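Local coordinates for 3-phytase (PDB 2WNH), which probably hydrolyses phytate (inositol hexakisphosphate), starting at the 3-phosphate, as a member of the histidine acid phosphatase family, at residues B[62-67]-B[105-110]; B[152-157]-B[249-254]; B[159-164]-B[187-192]. The protein carries 3 engineered substitutions. All coordinates share one frame; numbering follows the deposited sequence.

Interaction 1: B[62-67]-B[105-110]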
ATOM      1  N   ALA B  62      -9.458 -10.961 -15.706  1.00 13.11           N
ATOM      2  CA  ALA B  62      -8.614  -9.770 -15.519  1.00 13.23           C
ATOM      3  C   ALA B  62      -9.270  -8.491 -16.022  1.00 12.44           C
ATOM      4  O   ALA B  62      -9.229  -7.481 -15.350  1.00 13.51           O
ATOM      5  CB  ALA B  62      -7.246  -9.958 -16.168  1.00 13.12           C
ATOM      6  N   ALA B  63      -9.896  -8.539 -17.201  1.00 13.36           N
ATOM      7  CA  ALA B  63     -10.588  -7.366 -17.728  1.00 12.88           C
ATOM      8  C   ALA B  63     -11.768  -6.943 -16.854  1.00 13.79           C
ATOM      9  O   ALA B  63     -12.003  -5.753 -16.668  1.00 13.23           O
ATOM     10  CB  ALA B  63     -11.054  -7.621 -19.156  1.00 13.91           C
ATOM     11  N   VAL B  64     -12.487  -7.932 -16.319  1.00 13.11           N
ATOM     12  CA  VAL B  64     -13.621  -7.654 -15.421  1.00 14.39           C
ATOM     13  C   VAL B  64     -13.119  -7.065 -14.090  1.00 14.64           C
ATOM     14  O   VAL B  64     -13.683  -6.078 -13.595  1.00 14.17           O
ATOM     15  CB  VAL B  64     -14.546  -8.880 -15.240  1.00 14.19           C
ATOM     16  CG1 VAL B  64     -15.622  -8.583 -14.185  1.00 13.24           C
ATOM     17  CG2 VAL B  64     -15.255  -9.192 -16.569  1.00 15.53           C
ATOM     18  N   VAL B  65     -12.036  -7.626 -13.535  1.00 13.58           N
ATOM     19  CA  VAL B  65     -11.422  -7.015 -12.347  1.00 13.74           C
ATOM     20  C   VAL B  65     -11.100  -5.536 -12.577  1.00 13.59           C
ATOM     21  O   VAL B  65     -11.354  -4.693 -11.682  1.00 14.32           O
ATOM     22  CB  VAL B  65     -10.128  -7.773 -11.895  1.00 13.91           C
ATOM     23  CG1 VAL B  65      -9.311  -6.962 -10.813  1.00 15.68           C
ATOM     24  CG2 VAL B  65     -10.473  -9.188 -11.342  1.00 14.35           C
ATOM     25  N   ASN B  66     -10.551  -5.208 -13.752  1.00 13.40           N
ATOM     26  CA  ASN B  66     -10.169  -3.799 -14.042  1.00 14.63           C
ATOM     27  C   ASN B  66     -11.381  -2.868 -13.970  1.00 15.11           C
ATOM     28  O   ASN B  66     -11.349  -1.801 -13.353  1.00 14.88           O
ATOM     29  CB  ASN B  66      -9.520  -3.655 -15.423  1.00 15.23           C
ATOM     30  CG  ASN B  66      -8.114  -4.270 -15.511  1.00 17.77           C
ATOM     31  OD1 ASN B  66      -7.641  -4.568 -16.607  1.00 22.81           O
ATOM     32  ND2 ASN B  66      -7.461  -4.453 -14.392  1.00 16.55           N
ATOM     33  N   LYS B  67     -12.474  -3.292 -14.583  1.00 12.70           N
ATOM     34  CA  LYS B  67     -13.710  -2.515 -14.522  1.00 14.33           C
ATOM     35  C   LYS B  67     -14.252  -2.428 -13.076  1.00 13.33           C
ATOM     36  O   LYS B  67     -14.610  -1.330 -12.619  1.00 13.75           O
ATOM     37  CB  LYS B  67     -14.724  -3.137 -15.500  1.00 14.06           C
ATOM     38  CG  LYS B  67     -16.065  -2.379 -15.638  1.00 18.29           C
ATOM     39  CD  LYS B  67     -17.047  -2.897 -14.633  1.00 18.50           C
ATOM     40  CE  LYS B  67     -18.452  -2.354 -14.885  1.00 19.73           C
ATOM     41  NZ  LYS B  67     -19.351  -3.113 -13.929  1.00 18.09           N
ATOM     42  N   ALA B 105     -19.019 -12.503 -11.740  1.00 13.61           N
ATOM     43  CA  ALA B 105     -19.484 -11.882 -10.496  1.00 12.98           C
ATOM     44  C   ALA B 105     -18.351 -11.840  -9.458  1.00 13.28           C
ATOM     45  O   ALA B 105     -18.161 -10.815  -8.812  1.00 12.67           O
ATOM     46  CB  ALA B 105     -20.687 -12.638  -9.960  1.00 11.80           C
ATOM     47  N   GLN B 106     -17.636 -12.952  -9.278  1.00 14.02           N
ATOM     48  CA  GLN B 106     -16.449 -12.951  -8.402  1.00 13.76           C
ATOM     49  C   GLN B 106     -15.424 -11.891  -8.822  1.00 14.56           C
ATOM     50  O   GLN B 106     -14.938 -11.133  -7.972  1.00 13.19           O
ATOM     51  CB  GLN B 106     -15.798 -14.341  -8.370  1.00 14.85           C
ATOM     52  CG  GLN B 106     -16.678 -15.408  -7.694  1.00 15.27           C
ATOM     53  CD  GLN B 106     -16.026 -16.760  -7.743  1.00 20.23           C
ATOM     54  OE1 GLN B 106     -16.084 -17.548  -6.775  1.00 23.09           O
ATOM     55  NE2 GLN B 106     -15.385 -17.039  -8.852  1.00 15.64           N
ATOM     56  N   ALA B 107     -15.127 -11.813 -10.121  1.00 13.75           N
ATOM     57  CA  ALA B 107     -14.162 -10.824 -10.636  1.00 13.80           C
ATOM     58  C   ALA B 107     -14.562  -9.391 -10.315  1.00 13.21           C
ATOM     59  O   ALA B 107     -13.697  -8.576  -9.952  1.00 13.52           O
ATOM     60  CB  ALA B 107     -13.935 -11.006 -12.148  1.00 13.67           C
ATOM     61  N   LEU B 108     -15.855  -9.066 -10.428  1.00 13.44           N
ATOM     62  CA  LEU B 108     -16.285  -7.692 -10.181  1.00 12.58           C
ATOM     63  C   LEU B 108     -16.058  -7.284  -8.738  1.00 12.96           C
ATOM     64  O   LEU B 108     -15.558  -6.182  -8.514  1.00 14.23           O
ATOM     65  CB  LEU B 108     -17.777  -7.503 -10.496  1.00 13.51           C
ATOM     66  CG  LEU B 108     -18.036  -7.396 -12.006  1.00 13.61           C
ATOM     67  CD1 LEU B 108     -19.532  -7.536 -12.375  1.00 13.91           C
ATOM     68  CD2 LEU B 108     -17.515  -6.060 -12.579  1.00 14.45           C
ATOM     69  N   VAL B 109     -16.376  -8.168  -7.783  1.00 12.48           N
ATOM     70  CA  VAL B 109     -16.199  -7.805  -6.355  1.00 13.30           C
ATOM     71  C   VAL B 109     -14.740  -7.955  -5.897  1.00 14.11           C
ATOM     72  O   VAL B 109     -14.286  -7.235  -4.999  1.00 14.16           O
ATOM     73  CB  VAL B 109     -17.205  -8.515  -5.413  1.00 13.57           C
ATOM     74  CG1 VAL B 109     -18.602  -7.950  -5.633  1.00 15.02           C
ATOM     75  CG2 VAL B 109     -17.181 -10.042  -5.628  1.00 15.47           C
ATOM     76  N   ASP B 110     -14.014  -8.879  -6.532  1.00 13.68           N
ATOM     77  CA  ASP B 110     -12.545  -9.017  -6.380  1.00 13.68           C
ATOM     78  C   ASP B 110     -11.849  -7.675  -6.692  1.00 13.85           C
ATOM     79  O   ASP B 110     -10.987  -7.224  -5.941  1.00 14.13           O
ATOM     80  CB  ASP B 110     -12.063 -10.119  -7.360  1.00 12.51           C
ATOM     81  CG  ASP B 110     -10.733 -10.779  -6.955  1.00 15.81           C
ATOM     82  OD1 ASP B 110     -10.098 -10.435  -5.934  1.00 13.85           O
ATOM     83  OD2 ASP B 110     -10.324 -11.695  -7.703  1.00 16.12           O
TER
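Apolar packing between Val64, Ala107 and Leu108 carries most of this helix-helix contact. The Val64 branch that does the touching is CG1: it lies anti to the backbone N (chi1 174°), which directs it at the facing helix, where it rests 3.6 Å from Ala107 CB. The same methyl presses against the branch point of Leu108, with Val64 CG1 to Leu108 CG at 3.5 Å, tighter than usual carbon-carbon contact. Leu108 starts from a CB that points away and turns back through CG, setting CD2 across the Val64 side chain at a slant. Val65, the next residue, touches with CG2, the branch anti to its carbonyl carbon: CG2 is 4.0 Å from Ala107 CB and 3.6 Å from Ala107 O.

With the small Ala107 at the crossing, the axes of the two short segments come within 7.2 Å at -42°, and the nearest alpha carbons, Val65 CA and Ala107 CA, are 5.0 Å apart. Helices 58-77 and 99-112 belong to the alpha/beta domain of the histidine phosphatase fold; Leu108 also packs on Leu286 of the central sheet, in strand 284-289.

The polar side chains contribute differently. Lys67 bends at chi2 (-90°), bringing NZ to 3.7 Å from Leu108 CD2, a van der Waals contact; its charge is met by salt bridges to Glu21 and Glu71. Asp110 grazes Val65 CG2 with its CB, at 4.4 Å. Its carboxylate bonds Tyr61 OH in the same chain, and His59 and Asn221 of the second subunit, where the contact borders the subunit interface.

Interaction 2: B[152-157]-B[249-254]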
ATOM      1  N   GLU B 152     -42.688 -11.260 -38.893  1.00 26.46           N
ATOM      2  CA  GLU B 152     -43.203  -9.899 -39.046  1.00 27.11           C
ATOM      3  C   GLU B 152     -42.094  -8.871 -39.090  1.00 27.51           C
ATOM      4  O   GLU B 152     -42.042  -8.020 -39.985  1.00 27.20           O
ATOM      5  CB  GLU B 152     -44.185  -9.554 -37.925  1.00 27.85           C
ATOM      6  CG  GLU B 152     -44.889  -8.213 -38.122  1.00 34.17           C
ATOM      7  CD  GLU B 152     -45.700  -8.159 -39.422  1.00 42.31           C
ATOM      8  OE1 GLU B 152     -46.539  -9.064 -39.654  1.00 44.70           O
ATOM      9  OE2 GLU B 152     -45.495  -7.210 -40.217  1.00 46.36           O
ATOM     10  N   LYS B 153     -41.182  -8.970 -38.130  1.00 26.51           N
ATOM     11  CA  LYS B 153     -40.064  -8.059 -38.067  1.00 26.34           C
ATOM     12  C   LYS B 153     -39.061  -8.292 -39.189  1.00 24.94           C
ATOM     13  O   LYS B 153     -38.560  -7.324 -39.748  1.00 26.80           O
ATOM     14  CB  LYS B 153     -39.375  -8.154 -36.713  1.00 25.95           C
ATOM     15  CG  LYS B 153     -38.466  -6.982 -36.456  1.00 28.79           C
ATOM     16  CD  LYS B 153     -37.936  -6.993 -35.032  1.00 26.35           C
ATOM     17  CE  LYS B 153     -37.107  -5.752 -34.805  1.00 26.82           C
ATOM     18  NZ  LYS B 153     -36.497  -5.751 -33.444  1.00 22.97           N
ATOM     19  N   ALA B 154     -38.778  -9.557 -39.506  1.00 25.20           N
ATOM     20  CA  ALA B 154     -37.790  -9.899 -40.546  1.00 24.99           C
ATOM     21  C   ALA B 154     -38.204  -9.399 -41.938  1.00 25.99           C
ATOM     22  O   ALA B 154     -37.385  -8.881 -42.677  1.00 25.83           O
ATOM     23  CB  ALA B 154     -37.517 -11.399 -40.568  1.00 24.29           C
ATOM     24  N   GLY B 155     -39.483  -9.535 -42.280  1.00 27.31           N
ATOM     25  CA  GLY B 155     -39.965  -9.097 -43.597  1.00 28.76           C
ATOM     26  C   GLY B 155     -39.269  -9.868 -44.704  1.00 29.05           C
ATOM     27  O   GLY B 155     -39.138 -11.089 -44.626  1.00 29.95           O
ATOM     28  N   ASP B 156     -38.788  -9.158 -45.718  1.00 30.67           N
ATOM     29  CA  ASP B 156     -38.095  -9.796 -46.842  1.00 31.86           C
ATOM     30  C   ASP B 156     -36.644 -10.155 -46.493  1.00 30.56           C
ATOM     31  O   ASP B 156     -35.789  -9.284 -46.508  1.00 32.00           O
ATOM     32  CB  ASP B 156     -38.125  -8.859 -48.063  1.00 32.79           C
ATOM     33  CG  ASP B 156     -37.707  -9.549 -49.359  1.00 36.83           C
ATOM     34  OD1 ASP B 156     -36.989 -10.578 -49.333  1.00 36.61           O
ATOM     35  OD2 ASP B 156     -38.110  -9.042 -50.426  1.00 41.35           O
ATOM     36  N   LEU B 157     -36.377 -11.430 -46.204  1.00 30.14           N
ATOM     37  CA  LEU B 157     -35.036 -11.881 -45.782  1.00 29.49           C
ATOM     38  C   LEU B 157     -33.984 -11.870 -46.908  1.00 31.05           C
ATOM     39  O   LEU B 157     -32.789 -11.627 -46.662  1.00 30.05           O
ATOM     40  CB  LEU B 157     -35.094 -13.248 -45.086  1.00 29.39           C
ATOM     41  CG  LEU B 157     -35.562 -13.270 -43.613  1.00 27.72           C
ATOM     42  CD1 LEU B 157     -35.873 -14.671 -43.164  1.00 26.64           C
ATOM     43  CD2 LEU B 157     -34.506 -12.632 -42.682  1.00 28.00           C
ATOM     44  N   TYR B 249     -29.448  -9.918 -33.658  1.00 19.78           N
ATOM     45  CA  TYR B 249     -30.140  -9.427 -32.462  1.00 20.79           C
ATOM     46  C   TYR B 249     -31.506  -8.798 -32.779  1.00 20.34           C
ATOM     47  O   TYR B 249     -32.494  -9.108 -32.115  1.00 19.07           O
ATOM     48  CB  TYR B 249     -29.261  -8.446 -31.662  1.00 21.41           C
ATOM     49  CG  TYR B 249     -28.443  -9.166 -30.626  1.00 24.28           C
ATOM     50  CD1 TYR B 249     -27.388  -9.988 -31.001  1.00 26.28           C
ATOM     51  CD2 TYR B 249     -28.758  -9.069 -29.279  1.00 26.34           C
ATOM     52  CE1 TYR B 249     -26.643 -10.683 -30.051  1.00 30.79           C
ATOM     53  CE2 TYR B 249     -28.019  -9.761 -28.316  1.00 29.55           C
ATOM     54  CZ  TYR B 249     -26.978 -10.564 -28.709  1.00 28.74           C
ATOM     55  OH  TYR B 249     -26.249 -11.239 -27.767  1.00 33.10           O
ATOM     56  N   ASP B 250     -31.556  -7.912 -33.773  1.00 19.61           N
ATOM     57  CA  ASP B 250     -32.821  -7.286 -34.164  1.00 20.62           C
ATOM     58  C   ASP B 250     -33.905  -8.339 -34.357  1.00 20.43           C
ATOM     59  O   ASP B 250     -35.063  -8.098 -34.028  1.00 20.91           O
ATOM     60  CB  ASP B 250     -32.673  -6.485 -35.456  1.00 20.13           C
ATOM     61  CG  ASP B 250     -31.909  -5.193 -35.279  1.00 23.55           C
ATOM     62  OD1 ASP B 250     -31.740  -4.700 -34.124  1.00 20.62           O
ATOM     63  OD2 ASP B 250     -31.464  -4.650 -36.327  1.00 24.25           O
ATOM     64  N   LEU B 251     -33.517  -9.517 -34.852  1.00 20.18           N
ATOM     65  CA  LEU B 251     -34.473 -10.544 -35.288  1.00 20.10           C
ATOM     66  C   LEU B 251     -34.577 -11.710 -34.329  1.00 21.14           C
ATOM     67  O   LEU B 251     -35.198 -12.717 -34.646  1.00 20.96           O
ATOM     68  CB  LEU B 251     -34.117 -11.045 -36.707  1.00 20.08           C
ATOM     69  CG  LEU B 251     -34.092  -9.993 -37.810  1.00 21.32           C
ATOM     70  CD1 LEU B 251     -33.739 -10.629 -39.175  1.00 23.59           C
ATOM     71  CD2 LEU B 251     -35.408  -9.211 -37.879  1.00 23.69           C
ATOM     72  N   SER B 252     -33.970 -11.576 -33.143  1.00 19.98           N
ATOM     73  CA  SER B 252     -34.100 -12.596 -32.111  1.00 19.77           C
ATOM     74  C   SER B 252     -34.441 -11.977 -30.753  1.00 20.55           C
ATOM     75  O   SER B 252     -35.610 -11.750 -30.436  1.00 21.32           O
ATOM     76  CB  SER B 252     -32.856 -13.502 -32.036  1.00 19.58           C
ATOM     77  OG  SER B 252     -31.651 -12.762 -31.798  1.00 20.34           O
ATOM     78  N   ASN B 253     -33.417 -11.687 -29.949  1.00 20.09           N
ATOM     79  CA  ASN B 253     -33.638 -11.126 -28.610  1.00 21.04           C
ATOM     80  C   ASN B 253     -34.347  -9.784 -28.564  1.00 19.74           C
ATOM     81  O   ASN B 253     -34.983  -9.460 -27.556  1.00 20.48           O
ATOM     82  CB  ASN B 253     -32.300 -11.001 -27.886  1.00 22.43           C
ATOM     83  CG  ASN B 253     -31.502 -12.266 -27.950  1.00 26.84           C
ATOM     84  OD1 ASN B 253     -32.016 -13.337 -27.689  1.00 28.82           O
ATOM     85  ND2 ASN B 253     -30.236 -12.147 -28.298  1.00 33.50           N
ATOM     86  N   ASP B 254     -34.221  -8.989 -29.617  1.00 18.21           N
ATOM     87  CA  ASP B 254     -34.790  -7.649 -29.629  1.00 18.28           C
ATOM     88  C   ASP B 254     -36.178  -7.590 -30.295  1.00 17.80           C
ATOM     89  O   ASP B 254     -36.692  -6.514 -30.557  1.00 17.87           O
ATOM     90  CB  ASP B 254     -33.812  -6.661 -30.264  1.00 18.69           C
ATOM     91  CG  ASP B 254     -32.550  -6.479 -29.421  1.00 21.96           C
ATOM     92  OD1 ASP B 254     -32.643  -6.499 -28.165  1.00 21.24           O
ATOM     93  OD2 ASP B 254     -31.459  -6.319 -29.999  1.00 24.33           O
TER
HETATM   94  O   HOH W   1     -34.465  -3.840 -33.217  1.00 33.98           O
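Asp250 meets Lys153 through its backbone: Lys153 NZ donates to Asp250 O at 2.8 Å, in the carbonyl plane and on a lone pair, with a C=O...N angle of 134°. With chi1 at -164° and every later torsion near trans, the extended methylene chain of Lys153 carries the ammonium from the end of one helix to the end of the other. A water takes a bond from Lys153 NZ (2.8 Å) and gives one to Asp250 OD1 (3.0 Å), joining the lysine to a carboxylate whose other oxygen is salt-bridged to Arg312.

Leu251, where the chain breaks from helix 243-250, supplies the apolar half. Its CD2 lies 3.6 Å from Ala154 CA, while CD1 is 4.1 Å from Leu157 CD2, the two leucine side chains lying alongside with their tips pointing opposite ways. The contact thus joins the C-terminal ends of helices 143-154 and 243-250, where carbonyls uncommitted to helical bonding can accept a lysine. Ser252 N and Asp254 N, further along, both bond Tyr249 O, from opposite faces of its plane, folding the chain back. That turn carries Asp254 O to 3.0 Å from Lys153 NZ, a weak bond; the Asp254 carboxylate instead holds Thr299 and Arg298.

Interaction 3: B[159-164]-B[187-192]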
ATOM      1  N   GLN B 159     -33.902  -9.595 -49.199  1.00 30.96           N
ATOM      2  CA  GLN B 159     -33.524  -8.191 -49.266  1.00 32.56           C
ATOM      3  C   GLN B 159     -32.548  -7.809 -48.134  1.00 32.37           C
ATOM      4  O   GLN B 159     -31.603  -7.045 -48.352  1.00 31.76           O
ATOM      5  CB  GLN B 159     -34.770  -7.314 -49.222  1.00 34.19           C
ATOM      6  CG  GLN B 159     -34.547  -5.856 -49.570  1.00 39.31           C
ATOM      7  CD  GLN B 159     -35.855  -5.105 -49.820  1.00 46.64           C
ATOM      8  OE1 GLN B 159     -35.960  -3.909 -49.534  1.00 50.76           O
ATOM      9  NE2 GLN B 159     -36.858  -5.806 -50.355  1.00 48.08           N
ATOM     10  N   ARG B 160     -32.789  -8.337 -46.930  1.00 31.44           N
ATOM     11  CA  ARG B 160     -31.868  -8.117 -45.802  1.00 30.32           C
ATOM     12  C   ARG B 160     -30.477  -8.707 -46.109  1.00 29.27           C
ATOM     13  O   ARG B 160     -29.452  -8.068 -45.838  1.00 29.07           O
ATOM     14  CB  ARG B 160     -32.427  -8.715 -44.503  1.00 29.23           C
ATOM     15  CG  ARG B 160     -33.566  -7.934 -43.838  1.00 29.07           C
ATOM     16  CD  ARG B 160     -33.914  -8.572 -42.481  1.00 24.34           C
ATOM     17  NE  ARG B 160     -34.987  -7.882 -41.758  1.00 27.65           N
ATOM     18  CZ  ARG B 160     -34.808  -6.878 -40.893  1.00 28.23           C
ATOM     19  NH1 ARG B 160     -33.588  -6.399 -40.635  1.00 27.01           N
ATOM     20  NH2 ARG B 160     -35.859  -6.336 -40.285  1.00 25.75           N
ATOM     21  N   ARG B 161     -30.457  -9.919 -46.672  1.00 28.88           N
ATOM     22  CA  ARG B 161     -29.215 -10.617 -47.024  1.00 29.33           C
ATOM     23  C   ARG B 161     -28.425  -9.856 -48.076  1.00 30.01           C
ATOM     24  O   ARG B 161     -27.191  -9.739 -47.980  1.00 29.61           O
ATOM     25  CB  ARG B 161     -29.515 -12.031 -47.518  1.00 29.21           C
ATOM     26  CG  ARG B 161     -28.293 -12.926 -47.707  1.00 29.53           C
ATOM     27  CD  ARG B 161     -28.713 -14.219 -48.362  1.00 34.28           C
ATOM     28  NE  ARG B 161     -27.611 -15.158 -48.557  1.00 39.18           N
ATOM     29  CZ  ARG B 161     -27.595 -16.105 -49.499  1.00 41.41           C
ATOM     30  NH1 ARG B 161     -28.611 -16.220 -50.350  1.00 41.46           N
ATOM     31  NH2 ARG B 161     -26.555 -16.929 -49.609  1.00 41.22           N
ATOM     32  N   GLN B 162     -29.136  -9.332 -49.076  1.00 30.11           N
ATOM     33  CA  GLN B 162     -28.509  -8.529 -50.123  1.00 31.00           C
ATOM     34  C   GLN B 162     -27.938  -7.229 -49.565  1.00 30.03           C
ATOM     35  O   GLN B 162     -26.839  -6.820 -49.949  1.00 29.53           O
ATOM     36  CB  GLN B 162     -29.492  -8.251 -51.281  1.00 31.88           C
ATOM     37  CG  GLN B 162     -28.883  -7.457 -52.464  1.00 37.26           C
ATOM     38  CD  GLN B 162     -27.648  -8.139 -53.092  1.00 42.43           C
ATOM     39  OE1 GLN B 162     -26.620  -7.492 -53.335  1.00 45.64           O
ATOM     40  NE2 GLN B 162     -27.746  -9.446 -53.343  1.00 43.28           N
ATOM     41  N   ALA B 163     -28.676  -6.598 -48.651  1.00 29.74           N
ATOM     42  CA  ALA B 163     -28.251  -5.338 -48.036  1.00 29.64           C
ATOM     43  C   ALA B 163     -26.983  -5.504 -47.190  1.00 28.70           C
ATOM     44  O   ALA B 163     -26.204  -4.570 -47.052  1.00 29.49           O
ATOM     45  CB  ALA B 163     -29.380  -4.744 -47.193  1.00 30.29           C
ATOM     46  N   LEU B 164     -26.773  -6.701 -46.655  1.00 28.77           N
ATOM     47  CA  LEU B 164     -25.570  -6.995 -45.850  1.00 27.30           C
ATOM     48  C   LEU B 164     -24.430  -7.631 -46.654  1.00 27.97           C
ATOM     49  O   LEU B 164     -23.426  -8.070 -46.086  1.00 25.34           O
ATOM     50  CB  LEU B 164     -25.953  -7.876 -44.650  1.00 27.30           C
ATOM     51  CG  LEU B 164     -26.461  -7.095 -43.432  1.00 28.18           C
ATOM     52  CD1 LEU B 164     -27.329  -7.959 -42.543  1.00 27.97           C
ATOM     53  CD2 LEU B 164     -25.287  -6.495 -42.645  1.00 28.69           C
ATOM     54  N   THR B 187     -26.209 -20.869 -47.929  1.00 43.80           N
ATOM     55  CA  THR B 187     -27.562 -21.092 -47.409  1.00 43.20           C
ATOM     56  C   THR B 187     -28.409 -19.809 -47.459  1.00 42.35           C
ATOM     57  O   THR B 187     -27.966 -18.744 -47.012  1.00 41.80           O
ATOM     58  CB  THR B 187     -27.588 -21.754 -45.983  1.00 44.45           C
ATOM     59  OG1 THR B 187     -27.971 -20.800 -44.983  1.00 45.98           O
ATOM     60  CG2 THR B 187     -26.242 -22.398 -45.612  1.00 43.89           C
ATOM     61  N   PRO B 188     -29.617 -19.897 -48.050  1.00 41.04           N
ATOM     62  CA  PRO B 188     -30.553 -18.774 -48.015  1.00 39.29           C
ATOM     63  C   PRO B 188     -31.040 -18.520 -46.594  1.00 36.51           C
ATOM     64  O   PRO B 188     -31.043 -19.436 -45.759  1.00 36.23           O
ATOM     65  CB  PRO B 188     -31.719 -19.258 -48.899  1.00 40.24           C
ATOM     66  CG  PRO B 188     -31.124 -20.340 -49.754  1.00 41.12           C
ATOM     67  CD  PRO B 188     -30.159 -21.025 -48.829  1.00 41.62           C
ATOM     68  N   TRP B 189     -31.440 -17.285 -46.329  1.00 33.98           N
ATOM     69  CA  TRP B 189     -31.882 -16.894 -44.986  1.00 32.65           C
ATOM     70  C   TRP B 189     -33.374 -17.130 -44.835  1.00 33.10           C
ATOM     71  O   TRP B 189     -34.183 -16.489 -45.518  1.00 33.38           O
ATOM     72  CB  TRP B 189     -31.578 -15.421 -44.732  1.00 30.54           C
ATOM     73  CG  TRP B 189     -30.106 -15.088 -44.599  1.00 29.80           C
ATOM     74  CD1 TRP B 189     -29.037 -15.909 -44.861  1.00 28.31           C
ATOM     75  CD2 TRP B 189     -29.555 -13.825 -44.207  1.00 27.65           C
ATOM     76  NE1 TRP B 189     -27.858 -15.234 -44.638  1.00 25.57           N
ATOM     77  CE2 TRP B 189     -28.147 -13.953 -44.238  1.00 27.20           C
ATOM     78  CE3 TRP B 189     -30.113 -12.600 -43.820  1.00 25.95           C
ATOM     79  CZ2 TRP B 189     -27.287 -12.894 -43.897  1.00 26.47           C
ATOM     80  CZ3 TRP B 189     -29.259 -11.546 -43.481  1.00 26.99           C
ATOM     81  CH2 TRP B 189     -27.863 -11.701 -43.534  1.00 27.44           C
ATOM     82  N   ARG B 190     -33.730 -18.042 -43.939  1.00 33.13           N
ATOM     83  CA  ARG B 190     -35.137 -18.340 -43.664  1.00 33.53           C
ATOM     84  C   ARG B 190     -35.388 -18.529 -42.177  1.00 31.87           C
ATOM     85  O   ARG B 190     -34.491 -18.912 -41.426  1.00 30.44           O
ATOM     86  CB  ARG B 190     -35.583 -19.586 -44.430  1.00 35.10           C
ATOM     87  CG  ARG B 190     -35.055 -20.901 -43.872  1.00 40.90           C
ATOM     88  CD  ARG B 190     -35.270 -22.062 -44.857  1.00 48.88           C
ATOM     89  NE  ARG B 190     -34.259 -22.077 -45.914  1.00 53.39           N
ATOM     90  CZ  ARG B 190     -33.021 -22.559 -45.774  1.00 55.82           C
ATOM     91  NH1 ARG B 190     -32.613 -23.073 -44.616  1.00 55.12           N
ATOM     92  NH2 ARG B 190     -32.181 -22.525 -46.799  1.00 56.00           N
ATOM     93  N   VAL B 191     -36.624 -18.276 -41.764  1.00 30.78           N
ATOM     94  CA  VAL B 191     -37.014 -18.484 -40.378  1.00 29.92           C
ATOM     95  C   VAL B 191     -37.211 -19.974 -40.107  1.00 31.51           C
ATOM     96  O   VAL B 191     -37.986 -20.648 -40.793  1.00 32.27           O
ATOM     97  CB  VAL B 191     -38.271 -17.664 -40.023  1.00 29.37           C
ATOM     98  CG1 VAL B 191     -38.523 -17.695 -38.531  1.00 27.60           C
ATOM     99  CG2 VAL B 191     -38.105 -16.229 -40.504  1.00 27.25           C
ATOM    100  N   GLU B 192     -36.484 -20.486 -39.117  1.00 31.75           N
ATOM    101  CA  GLU B 192     -36.548 -21.892 -38.741  1.00 33.07           C
ATOM    102  C   GLU B 192     -36.899 -22.056 -37.262  1.00 32.91           C
ATOM    103  O   GLU B 192     -36.631 -21.161 -36.469  1.00 31.87           O
ATOM    104  CB  GLU B 192     -35.208 -22.560 -39.045  1.00 33.65           C
ATOM    105  CG  GLU B 192     -34.800 -22.420 -40.503  1.00 37.25           C
ATOM    106  CD  GLU B 192     -33.597 -23.260 -40.865  1.00 40.17           C
ATOM    107  OE1 GLU B 192     -32.660 -23.352 -40.042  1.00 39.03           O
ATOM    108  OE2 GLU B 192     -33.589 -23.814 -41.986  1.00 41.96           O
TER
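The Trp189 indole has Arg161 over one face and Leu164 at its edge. Arg161 CG sits 3.8 Å from the centroid of the five-membered ring, only 16° off the ring normal, a CH-pi contact, and Arg161 CB lies 3.8 Å from Trp189 CD2 over the same fused system. Near the ring plane, Leu164 CD1 meets Trp189 CH2 at 3.9 Å. The Arg161 guanidinium is turned 38° against the indole; over one of its own faces lie Thr187 O and Pro188 CA.

The torsions explain this overlap. A trans chi1 (-171°) sends the Arg161 chain away from its own backbone, and it runs straight to NE, laying its methylenes across the indole and carrying the charged end on toward the Thr187 carbonyl. Helix 157-163 is thereby packed against the loop leading into the hairpin of strands 191-193 and 199-201, in the helical part of the fold, with Leu244, Ile201 and Met207 also touching Trp189.

Arg161 NH2 is 3.5 Å from Thr187 O, but the angle is too poor for a hydrogen bond, and its bond to Phe185 O is weak. The grip on the tryptophan therefore comes chiefly from aliphatic methylenes on an aromatic face, with electrostatics probably secondary.

Overall arrangement
Interactions 2 and 3 adjoin, their centres about 11 Å apart, whereas interaction 1 lies on the opposite side of the chain's centre, its centre about 34 and 39 Å from theirs. Along the chain interaction 1 closes first; interaction 3 is nested in the loop closed by interaction 2. Arg160 ties the neighbours together, donating from NE to Ala154 O (2.8 Å) and from NH2 to Lys153 O (2.9 Å), probable hydrogen bonds that link helix 157-163 to the end of helix 143-154. Leu157 packs on Trp189 and Arg190. Interaction 1 flanks the central mixed sheet, while the other two join helices and a loop within the helical part, consistent with the two-part architecture of histidine acid phosphatases.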